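Side-chain contacts in U4/U6 snRNA-associated-splicing factor PRP24 (Saccharomyces cerevisiae, PDB 4N0T), which binds U6 snRNA, promotes its annealing with U4 snRNA and so acts as a recycling factor of the yeast spliceosome: residues Y96-R99 against N100-L104; S172-E176 against G177-M181; A234-A237 against L238-N241; S352-I355 against N356-K359. All coordinates share one frame; numbering follows the deposited sequence.

Contact 1: Y96-R99 against N100-L104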
loop_
_atom_site.group_PDB
_atom_site.type_symbol
_atom_site.label_atom_id
_atom_site.label_comp_id
_atom_site.label_asym_id
_atom_site.label_seq_id
_atom_site.Cartn_x
_atom_site.Cartn_y
_atom_site.Cartn_z
ATOM N N TYR A 96 -6.492 2.283 -8.726
ATOM C CA TYR A 96 -5.539 2.968 -9.603
ATOM C C TYR A 96 -4.289 2.122 -9.767
ATOM O O TYR A 96 -3.806 1.501 -8.813
ATOM C CB TYR A 96 -5.166 4.342 -9.050
ATOM C CG TYR A 96 -5.572 5.509 -9.923
ATOM C CD1 TYR A 96 -6.828 5.551 -10.527
ATOM C CD2 TYR A 96 -4.705 6.582 -10.131
ATOM C CE1 TYR A 96 -7.200 6.623 -11.320
ATOM C CE2 TYR A 96 -5.076 7.661 -10.919
ATOM C CZ TYR A 96 -6.324 7.671 -11.509
ATOM O OH TYR A 96 -6.705 8.733 -12.295
ATOM N N THR A 97 -3.768 2.100 -10.992
ATOM C CA THR A 97 -2.546 1.388 -11.311
ATOM C C THR A 97 -1.439 2.376 -11.673
ATOM O O THR A 97 -1.664 3.588 -11.792
ATOM C CB THR A 97 -2.745 0.475 -12.529
ATOM O OG1 THR A 97 -3.077 1.289 -13.664
ATOM C CG2 THR A 97 -3.866 -0.517 -12.279
ATOM N N GLN A 98 -0.240 1.843 -11.856
ATOM C CA GLN A 98 0.901 2.634 -12.272
ATOM C C GLN A 98 0.566 3.378 -13.569
ATOM O O GLN A 98 0.888 4.562 -13.731
ATOM C CB GLN A 98 2.098 1.705 -12.477
ATOM C CG GLN A 98 3.435 2.385 -12.379
ATOM C CD GLN A 98 4.579 1.475 -12.767
ATOM O OE1 GLN A 98 5.264 1.714 -13.762
ATOM N NE2 GLN A 98 4.796 0.429 -11.980
ATOM N N ARG A 99 -0.108 2.670 -14.471
ATOM C CA ARG A 99 -0.513 3.219 -15.761
ATOM C C ARG A 99 -1.456 4.401 -15.559
ATOM O O ARG A 99 -1.314 5.432 -16.222
ATOM C CB ARG A 99 -1.197 2.124 -16.584
ATOM C CG ARG A 99 -1.598 2.506 -18.004
ATOM C CD ARG A 99 -2.544 1.434 -18.552
ATOM N NE ARG A 99 -2.552 1.330 -20.009
ATOM C CZ ARG A 99 -3.034 0.284 -20.679
ATOM N NH1 ARG A 99 -3.541 -0.753 -20.022
ATOM N NH2 ARG A 99 -2.999 0.268 -22.005
ATOM N N ASN A 100 -2.409 4.258 -14.631
ATOM C CA ASN A 100 -3.328 5.355 -14.338
ATOM C C ASN A 100 -2.588 6.594 -13.867
ATOM O O ASN A 100 -2.926 7.719 -14.234
ATOM C CB ASN A 100 -4.377 4.955 -13.286
ATOM C CG ASN A 100 -5.320 3.868 -13.772
ATOM O OD1 ASN A 100 -5.622 2.921 -13.046
ATOM N ND2 ASN A 100 -5.796 4.001 -15.003
ATOM N N ILE A 101 -1.575 6.395 -13.027
ATOM C CA ILE A 101 -0.818 7.524 -12.520
ATOM C C ILE A 101 -0.006 8.144 -13.643
ATOM O O ILE A 101 0.081 9.375 -13.764
ATOM C CB ILE A 101 0.105 7.088 -11.357
ATOM C CG1 ILE A 101 -0.763 6.604 -10.195
ATOM C CG2 ILE A 101 1.010 8.234 -10.943
ATOM C CD1 ILE A 101 0.007 5.918 -9.057
ATOM N N ARG A 102 0.582 7.290 -14.470
ATOM C CA ARG A 102 1.361 7.774 -15.601
ATOM C C ARG A 102 0.469 8.624 -16.506
ATOM O O ARG A 102 0.870 9.696 -16.951
ATOM C CB ARG A 102 1.979 6.615 -16.385
ATOM C CG ARG A 102 2.951 7.091 -17.481
ATOM C CD ARG A 102 3.637 5.922 -18.187
ATOM N NE ARG A 102 4.100 4.912 -17.237
ATOM C CZ ARG A 102 5.328 4.859 -16.720
ATOM N NH1 ARG A 102 6.246 5.755 -17.066
ATOM N NH2 ARG A 102 5.642 3.899 -15.859
ATOM N N ASP A 103 -0.756 8.163 -16.729
ATOM C CA ASP A 103 -1.681 8.892 -17.592
ATOM C C ASP A 103 -2.110 10.245 -17.003
ATOM O O ASP A 103 -2.257 11.222 -17.740
ATOM C CB ASP A 103 -2.874 8.005 -17.971
ATOM C CG ASP A 103 -2.463 6.805 -18.817
ATOM O OD1 ASP A 103 -1.386 6.860 -19.452
ATOM O OD2 ASP A 103 -3.210 5.804 -18.843
ATOM N N LEU A 104 -2.280 10.316 -15.678
ATOM C CA LEU A 104 -2.519 11.600 -15.007
ATOM C C LEU A 104 -1.482 12.658 -15.358
ATOM O O LEU A 104 -1.823 13.800 -15.669
ATOM C CB LEU A 104 -2.490 11.443 -13.480
ATOM C CG LEU A 104 -3.729 11.142 -12.649
ATOM C CD1 LEU A 104 -3.394 11.356 -11.187
ATOM C CD2 LEU A 104 -4.896 12.024 -13.069
HETATM O O HOH W 1 -5.491 8.532 -14.915
#

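Contact 2: S172-E176 against G177-M181. With nucleotides of chain B.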
loop_
_atom_site.group_PDB
_atom_site.type_symbol
_atom_site.label_atom_id
_atom_site.label_comp_id
_atom_site.label_asym_id
_atom_site.label_seq_id
_atom_site.Cartn_x
_atom_site.Cartn_y
_atom_site.Cartn_z
ATOM N N SER A 172 -2.802 7.586 14.182
ATOM C CA SER A 172 -1.455 7.557 14.746
ATOM C C SER A 172 -1.431 7.187 16.229
ATOM O O SER A 172 -0.453 6.616 16.711
ATOM C CB SER A 172 -0.756 8.898 14.556
ATOM O OG SER A 172 -1.522 9.933 15.132
ATOM N N ALA A 173 -2.503 7.502 16.943
ATOM C CA ALA A 173 -2.526 7.224 18.387
ATOM C C ALA A 173 -2.375 5.725 18.654
ATOM O O ALA A 173 -1.655 5.309 19.571
ATOM C CB ALA A 173 -3.803 7.785 19.031
ATOM N N THR A 174 -3.020 4.903 17.825
ATOM C CA THR A 174 -2.895 3.457 17.967
ATOM C C THR A 174 -1.483 2.988 17.624
ATOM O O THR A 174 -0.917 2.141 18.319
ATOM C CB THR A 174 -3.924 2.722 17.086
ATOM O OG1 THR A 174 -5.217 3.310 17.278
ATOM C CG2 THR A 174 -3.985 1.262 17.461
ATOM N N LEU A 175 -0.920 3.529 16.538
ATOM C CA LEU A 175 0.435 3.188 16.134
ATOM C C LEU A 175 1.436 3.542 17.234
ATOM O O LEU A 175 2.424 2.845 17.435
ATOM C CB LEU A 175 0.779 3.911 14.818
ATOM C CG LEU A 175 -0.095 3.490 13.617
ATOM C CD1 LEU A 175 -0.039 4.487 12.434
ATOM C CD2 LEU A 175 0.296 2.103 13.152
ATOM N N GLU A 176 1.147 4.604 17.977
ATOM C CA GLU A 176 2.081 5.125 18.974
ATOM C C GLU A 176 1.897 4.501 20.359
ATOM O O GLU A 176 2.631 4.839 21.288
ATOM C CB GLU A 176 1.941 6.646 19.091
ATOM C CG GLU A 176 2.575 7.414 17.931
ATOM C CD GLU A 176 2.084 8.848 17.838
ATOM O OE1 GLU A 176 1.612 9.397 18.858
ATOM O OE2 GLU A 176 2.182 9.443 16.739
ATOM N N GLY A 177 0.917 3.610 20.491
ATOM C CA GLY A 177 0.696 2.902 21.742
ATOM C C GLY A 177 -0.036 3.745 22.757
ATOM O O GLY A 177 0.133 3.552 23.965
ATOM N N ARG A 178 -0.848 4.685 22.280
ATOM C CA ARG A 178 -1.548 5.591 23.197
ATOM C C ARG A 178 -3.020 5.252 23.377
ATOM O O ARG A 178 -3.725 5.936 24.123
ATOM C CB ARG A 178 -1.439 7.033 22.695
ATOM C CG ARG A 178 -0.024 7.557 22.694
ATOM C CD ARG A 178 0.017 9.049 22.417
ATOM N NE ARG A 178 -0.255 9.432 21.029
ATOM C CZ ARG A 178 -1.344 10.089 20.641
ATOM N NH1 ARG A 178 -2.289 10.396 21.524
ATOM N NH2 ARG A 178 -1.501 10.438 19.373
ATOM N N GLU A 179 -3.497 4.226 22.670
ATOM C CA GLU A 179 -4.913 3.876 22.712
ATOM C C GLU A 179 -5.122 2.563 23.441
ATOM O O GLU A 179 -4.513 1.541 23.088
ATOM C CB GLU A 179 -5.504 3.763 21.291
ATOM C CG GLU A 179 -7.014 3.454 21.315
ATOM C CD GLU A 179 -7.590 3.211 19.925
ATOM O OE1 GLU A 179 -6.921 2.525 19.118
ATOM O OE2 GLU A 179 -8.705 3.713 19.628
ATOM N N ILE A 180 -5.984 2.573 24.454
ATOM C CA ILE A 180 -6.336 1.334 25.131
ATOM C C ILE A 180 -7.714 0.870 24.669
ATOM O O ILE A 180 -8.551 1.681 24.212
ATOM C CB ILE A 180 -6.317 1.462 26.676
ATOM C CG1 ILE A 180 -7.267 2.566 27.143
ATOM C CG2 ILE A 180 -4.886 1.732 27.163
ATOM C CD1 ILE A 180 -7.562 2.516 28.669
ATOM N N MET A 181 -7.932 -0.439 24.755
ATOM C CA MET A 181 -9.254 -1.006 24.559
ATOM C C MET A 181 -9.717 -1.573 25.892
ATOM O O MET A 181 -8.984 -2.309 26.567
ATOM C CB MET A 181 -9.226 -2.123 23.516
ATOM C CG MET A 181 -10.619 -2.663 23.174
ATOM S SD MET A 181 -10.542 -3.998 21.941
ATOM C CE MET A 181 -12.263 -4.128 21.528
ATOM P P C B 14 -13.822 -1.110 13.594
ATOM O OP1 C B 14 -14.915 -1.918 12.974
ATOM O OP2 C B 14 -12.601 -0.787 12.799
ATOM O "O5'" C B 14 -14.398 0.289 14.087
ATOM C "C5'" C B 14 -15.633 0.378 14.793
ATOM C "C4'" C B 14 -15.544 1.362 15.932
ATOM O "O4'" C B 14 -14.588 0.869 16.903
ATOM C "C3'" C B 14 -15.023 2.754 15.586
ATOM O "O3'" C B 14 -16.018 3.616 15.071
ATOM C "C2'" C B 14 -14.473 3.239 16.914
ATOM O "O2'" C B 14 -15.544 3.616 17.778
ATOM C "C1'" C B 14 -13.893 1.952 17.481
ATOM N N1 C B 14 -12.434 1.773 17.266
ATOM C C2 C B 14 -11.566 2.593 17.987
ATOM O O2 C B 14 -12.035 3.491 18.709
ATOM N N3 C B 14 -10.238 2.405 17.879
ATOM C C4 C B 14 -9.750 1.440 17.096
ATOM N N4 C B 14 -8.424 1.326 17.055
ATOM C C5 C B 14 -10.606 0.565 16.356
ATOM C C6 C B 14 -11.933 0.760 16.486
ATOM P P A B 13 -17.826 -3.522 15.926
ATOM O OP1 A B 13 -18.374 -2.520 14.959
ATOM O OP2 A B 13 -17.222 -4.805 15.489
ATOM O "O5'" A B 13 -16.780 -2.724 16.817
ATOM C "C5'" A B 13 -15.643 -3.376 17.357
ATOM C "C4'" A B 13 -14.389 -2.688 16.892
ATOM O "O4'" A B 13 -13.274 -3.098 17.728
ATOM C "C3'" A B 13 -13.970 -2.991 15.453
ATOM O "O3'" A B 13 -13.316 -1.831 14.933
ATOM C "C2'" A B 13 -12.923 -4.081 15.653
ATOM O "O2'" A B 13 -12.026 -4.240 14.576
ATOM C "C1'" A B 13 -12.226 -3.554 16.896
ATOM N N9 A B 13 -11.421 -4.502 17.659
ATOM C C8 A B 13 -11.751 -5.725 18.182
ATOM N N7 A B 13 -10.777 -6.262 18.873
ATOM C C5 A B 13 -9.754 -5.325 18.813
ATOM C C6 A B 13 -8.460 -5.300 19.344
ATOM N N6 A B 13 -7.946 -6.291 20.083
ATOM N N1 A B 13 -7.708 -4.204 19.105
ATOM C C2 A B 13 -8.217 -3.214 18.377
ATOM N N3 A B 13 -9.419 -3.124 17.816
ATOM C C4 A B 13 -10.143 -4.229 18.076
ATOM P P A B 15 -15.719 4.446 13.728
ATOM O OP1 A B 15 -16.872 5.355 13.510
ATOM O OP2 A B 15 -15.313 3.481 12.695
ATOM O "O5'" A B 15 -14.451 5.337 14.081
ATOM C "C5'" A B 15 -14.525 6.378 15.039
ATOM C "C4'" A B 15 -13.155 6.763 15.530
ATOM O "O4'" A B 15 -12.483 5.599 16.082
ATOM C "C3'" A B 15 -12.189 7.251 14.461
ATOM O "O3'" A B 15 -12.426 8.592 14.090
ATOM C "C2'" A B 15 -10.841 7.025 15.130
ATOM O "O2'" A B 15 -10.607 8.012 16.130
ATOM C "C1'" A B 15 -11.092 5.685 15.826
ATOM N N9 A B 15 -10.722 4.570 14.943
ATOM C C8 A B 15 -11.529 3.845 14.108
ATOM N N7 A B 15 -10.882 2.917 13.436
ATOM C C5 A B 15 -9.567 3.056 13.842
ATOM C C6 A B 15 -8.396 2.369 13.482
ATOM N N6 A B 15 -8.379 1.379 12.595
ATOM N N1 A B 15 -7.249 2.745 14.081
ATOM C C2 A B 15 -7.290 3.748 14.978
ATOM N N3 A B 15 -8.329 4.483 15.393
ATOM C C4 A B 15 -9.450 4.070 14.773
HETATM O O HOH W 2 0.108 11.404 16.827
HETATM O O HOH W 3 -2.416 1.790 21.292
#

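Contact 3: A234-A237 against L238-N241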
loop_
_atom_site.group_PDB
_atom_site.type_symbol
_atom_site.label_atom_id
_atom_site.label_comp_id
_atom_site.label_asym_id
_atom_site.label_seq_id
_atom_site.Cartn_x
_atom_site.Cartn_y
_atom_site.Cartn_z
ATOM N N ALA A 234 -1.053 5.665 28.943
ATOM C CA ALA A 234 -1.751 4.483 28.468
ATOM C C ALA A 234 -1.148 3.203 29.052
ATOM O O ALA A 234 -1.884 2.289 29.435
ATOM C CB ALA A 234 -1.740 4.444 26.934
ATOM N N GLU A 235 0.182 3.151 29.150
ATOM C CA GLU A 235 0.861 1.973 29.685
ATOM C C GLU A 235 0.460 1.720 31.126
ATOM O O GLU A 235 0.154 0.590 31.518
ATOM C CB GLU A 235 2.380 2.154 29.645
ATOM C CG GLU A 235 3.046 1.727 28.363
ATOM C CD GLU A 235 4.556 1.639 28.509
ATOM O OE1 GLU A 235 5.261 1.793 27.486
ATOM O OE2 GLU A 235 5.033 1.411 29.647
ATOM N N ARG A 236 0.486 2.781 31.916
ATOM C CA ARG A 236 0.130 2.655 33.326
ATOM C C ARG A 236 -1.356 2.347 33.495
ATOM O O ARG A 236 -1.740 1.650 34.433
ATOM C CB ARG A 236 0.570 3.906 34.106
ATOM C CG ARG A 236 2.095 3.995 34.226
ATOM C CD ARG A 236 2.585 5.135 35.113
ATOM N NE ARG A 236 2.365 6.441 34.502
ATOM C CZ ARG A 236 1.382 7.260 34.850
ATOM N NH1 ARG A 236 0.540 6.906 35.812
ATOM N NH2 ARG A 236 1.241 8.427 34.242
ATOM N N ALA A 237 -2.188 2.827 32.570
ATOM C CA ALA A 237 -3.621 2.522 32.622
ATOM C C ALA A 237 -3.900 1.016 32.450
ATOM O O ALA A 237 -4.978 0.527 32.808
ATOM C CB ALA A 237 -4.385 3.345 31.569
ATOM N N LEU A 238 -2.923 0.274 31.926
ATOM C CA LEU A 238 -3.083 -1.171 31.770
ATOM C C LEU A 238 -3.199 -1.886 33.112
ATOM O O LEU A 238 -3.670 -3.029 33.182
ATOM C CB LEU A 238 -1.936 -1.765 30.948
ATOM C CG LEU A 238 -1.777 -1.217 29.535
ATOM C CD1 LEU A 238 -0.570 -1.854 28.851
ATOM C CD2 LEU A 238 -3.059 -1.420 28.712
ATOM N N GLN A 239 -2.799 -1.216 34.190
ATOM C CA GLN A 239 -2.975 -1.788 35.528
ATOM C C GLN A 239 -4.445 -1.986 35.872
ATOM O O GLN A 239 -4.780 -2.723 36.802
ATOM C CB GLN A 239 -2.352 -0.878 36.587
ATOM C CG GLN A 239 -0.843 -0.731 36.522
ATOM C CD GLN A 239 -0.364 0.358 37.463
ATOM O OE1 GLN A 239 -0.009 0.093 38.615
ATOM N NE2 GLN A 239 -0.383 1.601 36.987
ATOM N N MET A 240 -5.327 -1.312 35.135
ATOM C CA MET A 240 -6.762 -1.493 35.324
ATOM C C MET A 240 -7.270 -2.836 34.775
ATOM O O MET A 240 -8.425 -3.201 35.009
ATOM C CB MET A 240 -7.545 -0.333 34.693
ATOM C CG MET A 240 -7.348 1.007 35.376
ATOM S SD MET A 240 -8.336 1.092 36.882
ATOM C CE MET A 240 -9.933 1.477 36.154
ATOM N N ASN A 241 -6.423 -3.556 34.038
ATOM C CA ASN A 241 -6.779 -4.890 33.533
ATOM C C ASN A 241 -7.079 -5.834 34.699
ATOM O O ASN A 241 -6.316 -5.886 35.672
ATOM C CB ASN A 241 -5.646 -5.461 32.678
ATOM C CG ASN A 241 -6.033 -6.748 31.973
ATOM O OD1 ASN A 241 -7.122 -6.859 31.398
ATOM N ND2 ASN A 241 -5.144 -7.733 32.024
HETATM O O HOH W 4 0.255 4.393 37.556
#

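Contact 4: S352-I355 against N356-K359. With SO4 (sulfate ion), chain C.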
loop_
_atom_site.group_PDB
_atom_site.type_symbol
_atom_site.label_atom_id
_atom_site.label_comp_id
_atom_site.label_asym_id
_atom_site.label_seq_id
_atom_site.Cartn_x
_atom_site.Cartn_y
_atom_site.Cartn_z
ATOM N N SER A 352 -5.809 -21.109 -10.572
ATOM C CA SER A 352 -6.784 -21.161 -9.494
ATOM C C SER A 352 -6.631 -22.504 -8.797
ATOM O O SER A 352 -6.094 -23.456 -9.373
ATOM C CB SER A 352 -8.199 -21.009 -10.041
ATOM O OG SER A 352 -8.547 -22.146 -10.829
ATOM N N GLY A 353 -7.094 -22.599 -7.557
ATOM C CA GLY A 353 -6.956 -23.850 -6.837
ATOM C C GLY A 353 -7.411 -23.678 -5.412
ATOM O O GLY A 353 -7.866 -22.596 -5.033
ATOM N N THR A 354 -7.295 -24.741 -4.625
ATOM C CA THR A 354 -7.597 -24.663 -3.204
ATOM C C THR A 354 -6.448 -23.983 -2.482
ATOM O O THR A 354 -5.395 -23.711 -3.080
ATOM C CB THR A 354 -7.738 -26.062 -2.605
ATOM O OG1 THR A 354 -6.477 -26.732 -2.702
ATOM C CG2 THR A 354 -8.803 -26.857 -3.343
ATOM N N ILE A 355 -6.639 -23.724 -1.185
ATOM C CA ILE A 355 -5.540 -23.229 -0.371
ATOM C C ILE A 355 -4.326 -24.152 -0.471
ATOM O O ILE A 355 -3.207 -23.691 -0.662
ATOM C CB ILE A 355 -5.968 -23.035 1.109
ATOM C CG1 ILE A 355 -6.932 -21.850 1.201
ATOM C CG2 ILE A 355 -4.743 -22.810 1.999
ATOM C CD1 ILE A 355 -7.669 -21.749 2.535
ATOM N N ASN A 356 -4.541 -25.461 -0.369
ATOM C CA ASN A 356 -3.414 -26.386 -0.431
ATOM C C ASN A 356 -2.734 -26.419 -1.807
ATOM O O ASN A 356 -1.514 -26.607 -1.891
ATOM C CB ASN A 356 -3.818 -27.793 0.041
ATOM C CG ASN A 356 -4.040 -27.865 1.545
ATOM O OD1 ASN A 356 -3.561 -27.017 2.295
ATOM N ND2 ASN A 356 -4.773 -28.884 1.991
ATOM N N ASP A 357 -3.509 -26.207 -2.870
ATOM C CA ASP A 357 -2.937 -26.086 -4.220
ATOM C C ASP A 357 -2.005 -24.880 -4.285
ATOM O O ASP A 357 -0.903 -24.937 -4.839
ATOM C CB ASP A 357 -4.037 -25.891 -5.273
ATOM C CG ASP A 357 -4.841 -27.149 -5.546
ATOM O OD1 ASP A 357 -4.320 -28.273 -5.347
ATOM O OD2 ASP A 357 -6.008 -26.999 -5.970
ATOM N N MET A 358 -2.478 -23.767 -3.736
ATOM C CA MET A 358 -1.688 -22.548 -3.697
ATOM C C MET A 358 -0.385 -22.782 -2.943
ATOM O O MET A 358 0.682 -22.380 -3.400
ATOM C CB MET A 358 -2.496 -21.427 -3.035
ATOM C CG MET A 358 -1.695 -20.145 -2.835
ATOM S SD MET A 358 -2.693 -18.847 -2.038
ATOM C CE MET A 358 -3.092 -19.630 -0.476
ATOM N N LYS A 359 -0.472 -23.454 -1.796
ATOM C CA LYS A 359 0.712 -23.739 -0.989
ATOM C C LYS A 359 1.673 -24.677 -1.717
ATOM O O LYS A 359 2.885 -24.450 -1.724
ATOM C CB LYS A 359 0.317 -24.358 0.356
ATOM C CG LYS A 359 -0.403 -23.397 1.294
ATOM C CD LYS A 359 -0.638 -24.058 2.647
ATOM C CE LYS A 359 -1.288 -23.102 3.621
ATOM N NZ LYS A 359 -1.363 -23.693 4.994
HETATM S S SO4 C . -6.280 -30.514 -1.086
HETATM O O1 SO4 C . -7.039 -29.689 -0.150
HETATM O O2 SO4 C . -5.106 -31.081 -0.413
HETATM O O3 SO4 C . -7.131 -31.591 -1.588
HETATM O O4 SO4 C . -5.876 -29.683 -2.217
#

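Contact 1: Y96-R99 against N100-L104
Thr97 and Asn100 close a capping box at the start of helix 98-107, each side chain serving the other's backbone. Asn100 N donates to Thr97 OG1 at 3.2 Å, and Thr97 N returns a bond of 2.9 Å to Asn100 OD1, reaching it 23° out of the amide plane. OG1 can take this place because it stands between the backbone N and the carbonyl carbon (chi1 62°). The next backbone bonds are already helical: Ile101 N is held by Thr97 O, Arg102 N by Gln98 O and Asp103 N by Arg99 O. Asn100 CB sits over the centre of the Tyr96 ring, a CH-pi contact 3.4 Å from the centroid. The phenol oxygen of Tyr96 is satisfied through a water 2.9 Å from OH, which donates to Asn100 O. Extended Gln98 runs beside Arg102, one turn on, whose NH2 donates a weak, bent bond (3.1 Å, 123°) to Gln98 OE1 at the guanidinium edge. The helix lies against the RRM 2 sheet, with Ile101 on Ala129 and Ile131 of strand 128-133, Gln98 and Arg102 on Ile115 of strand 112-116, and Tyr96 and Leu104 on Ile151 of strand 150-151.

Contact 2: S172-E176 against G177-M181
The guanidinium of Arg178 has Ala173 CB on one face, 3.4 Å above the plane and toward the rim, while Glu176 comes to its edge. There NE donates to Glu176 OE1 at 2.9 Å, within 8° of the guanidinium plane and nearly in line with the carboxylate C-O bond. NH2 adds a weaker bond to the same oxygen, completing the salt bridge. The bend at chi3 (-74°) turns the guanidinium back over the helix end. A water bonded to Glu176 OE2 and to Ser172 OG, which also bonds to Arg169 O, accepts weakly from NH2, whereas NH1 forms a salt bridge with Glu206 and a hydrogen bond with Phe228 O. An alanine in place of Arg178 would probably leave Glu176 and Glu206 without their positive partner and bare the methyl of Ala173.

The carboxylate of Glu179 is shared between protein and RNA. Thr174 OG1 donates to OE1 at 2.6 Å from above the carboxylate plane, and N4 of C14 of chain B donates to the same oxygen at 2.8 Å. Thr174 thus probably helps fix the rotation of the carboxylate that accepts from the cytosine N4. Further along the strand, Met181 SD lies 3.5 Å from C5 of the A13 base of chain B. In the backbone, Arg178 N bonds to Ala173 O and Gly177 N to Thr174 O; with positive phi at Gly177 this is a Schellman motif. It turns the short helix 172-175 into the first strand of RRM 3, whose sheet carries bound RNA as in other RNA recognition motifs.

Contact 3: A234-A237 against L238-N241
Gln239 folds back on Arg236 O, its chain lying along that carbonyl from root to amide. CB passes the oxygen at 3.4 Å, CG follows at 3.3 Å, CD stands 3.6 Å from it, and with CG anti to the carbonyl carbon (chi1 -66°) the extended chain brings NE2 to within 2.9 Å of Arg236 O. The oxygen lies 9° from the amide plane of Gln239, so the bond is well directed. Gln239 N donates to it as well, and the two donors arrive from opposite faces of the carbonyl plane. NE2 also gives a bond to a water that accepts from Arg236 NH1; the NE of that arginine is engaged by Asp232.

Leu238 N bonds to Glu235 O at 3.1 Å and only weakly to Ala234 O, while its CG rests 3.3 Å from Glu235 O. Beyond the segment the leucine packs on Val252 and Leu254 of strand 248-254. A serine at Leu238 would probably open a gap between this turn and that strand, its short side chain failing to reach either residue. Met240 N, in turn, donates to Ala237 O at 3.0 Å. These successive i to i+3 bonds are the mark of a 3-10 turn: it continues from helix 231-237, the second helix of the RRM 3 beta-alpha-beta-beta-alpha-beta fold, and leads toward strand 244-245.

Contact 4: S352-I355 against N356-K359
Thr354 and Asp357 are brought together by their first torsions: chi1 of 64° sets Thr354 OG1 between its own N and carbonyl carbon, and chi1 of -73° turns the Asp357 carboxylate back beside its backbone N. Asp357 N then donates to Thr354 OG1 at 3.0 Å, and Thr354 N to Asp357 OD2 at 2.9 Å, the latter coming from above the carboxylate plane, 36° out of it. The first bond caps helix 355-365 with Thr354 at the N-cap, and the second completes a capping box. Gly353, just ahead, brings its CA to 3.4 Å from OD2; its position has little tolerance for a side chain, since a CB would collide with that of Asp357. The other carboxylate oxygen, OD1, is taken by a salt bridge to Arg360.

This is where the last strand of the occluded RRM, 348-353, passes straight into the C-terminal helix. A sulfate, probably from the crystallisation liquor, sits at the helix N terminus: Thr354 OG1 donates to its O4 at 3.1 Å, Asn356 ND2 spans O1 and O2, and Arg360 NH2 binds it as well. The helix dipole would probably favour an anion at this end. On another side of the first turn, Ile355 CG2 lies 3.8 Å from CE of Lys359, whose extended chain runs alongside in the same direction. The methyl CE of Met358 comes more loosely to the same CG2, at 4.4 Å, and both Ile355 and Met358 rest on Cys283 of strand 281-285.

Overall arrangement
From the N terminus, the four contacts follow in series, each within one unbroken stretch, and none nests in or crosses another. Contact 1 starts the first long helix of RRM 2. Contact 2 turns the short helix 172-175 into the central strand of the RRM 3 sheet, and contact 3 carries helix 231-237 of that domain into a 3-10 turn. These two touch: Ala234 CB lies 3.6 Å from Gly177 O, and Leu238 packs on Ile180, tying helix 231-237 and the turn after it to the start of the first strand. Contact 4 joins strand 348-353 of the occluded RRM to its terminal helix. Contacts 1 and 3 lie on opposite sides of the chain's centre, their own centres 47 Å apart.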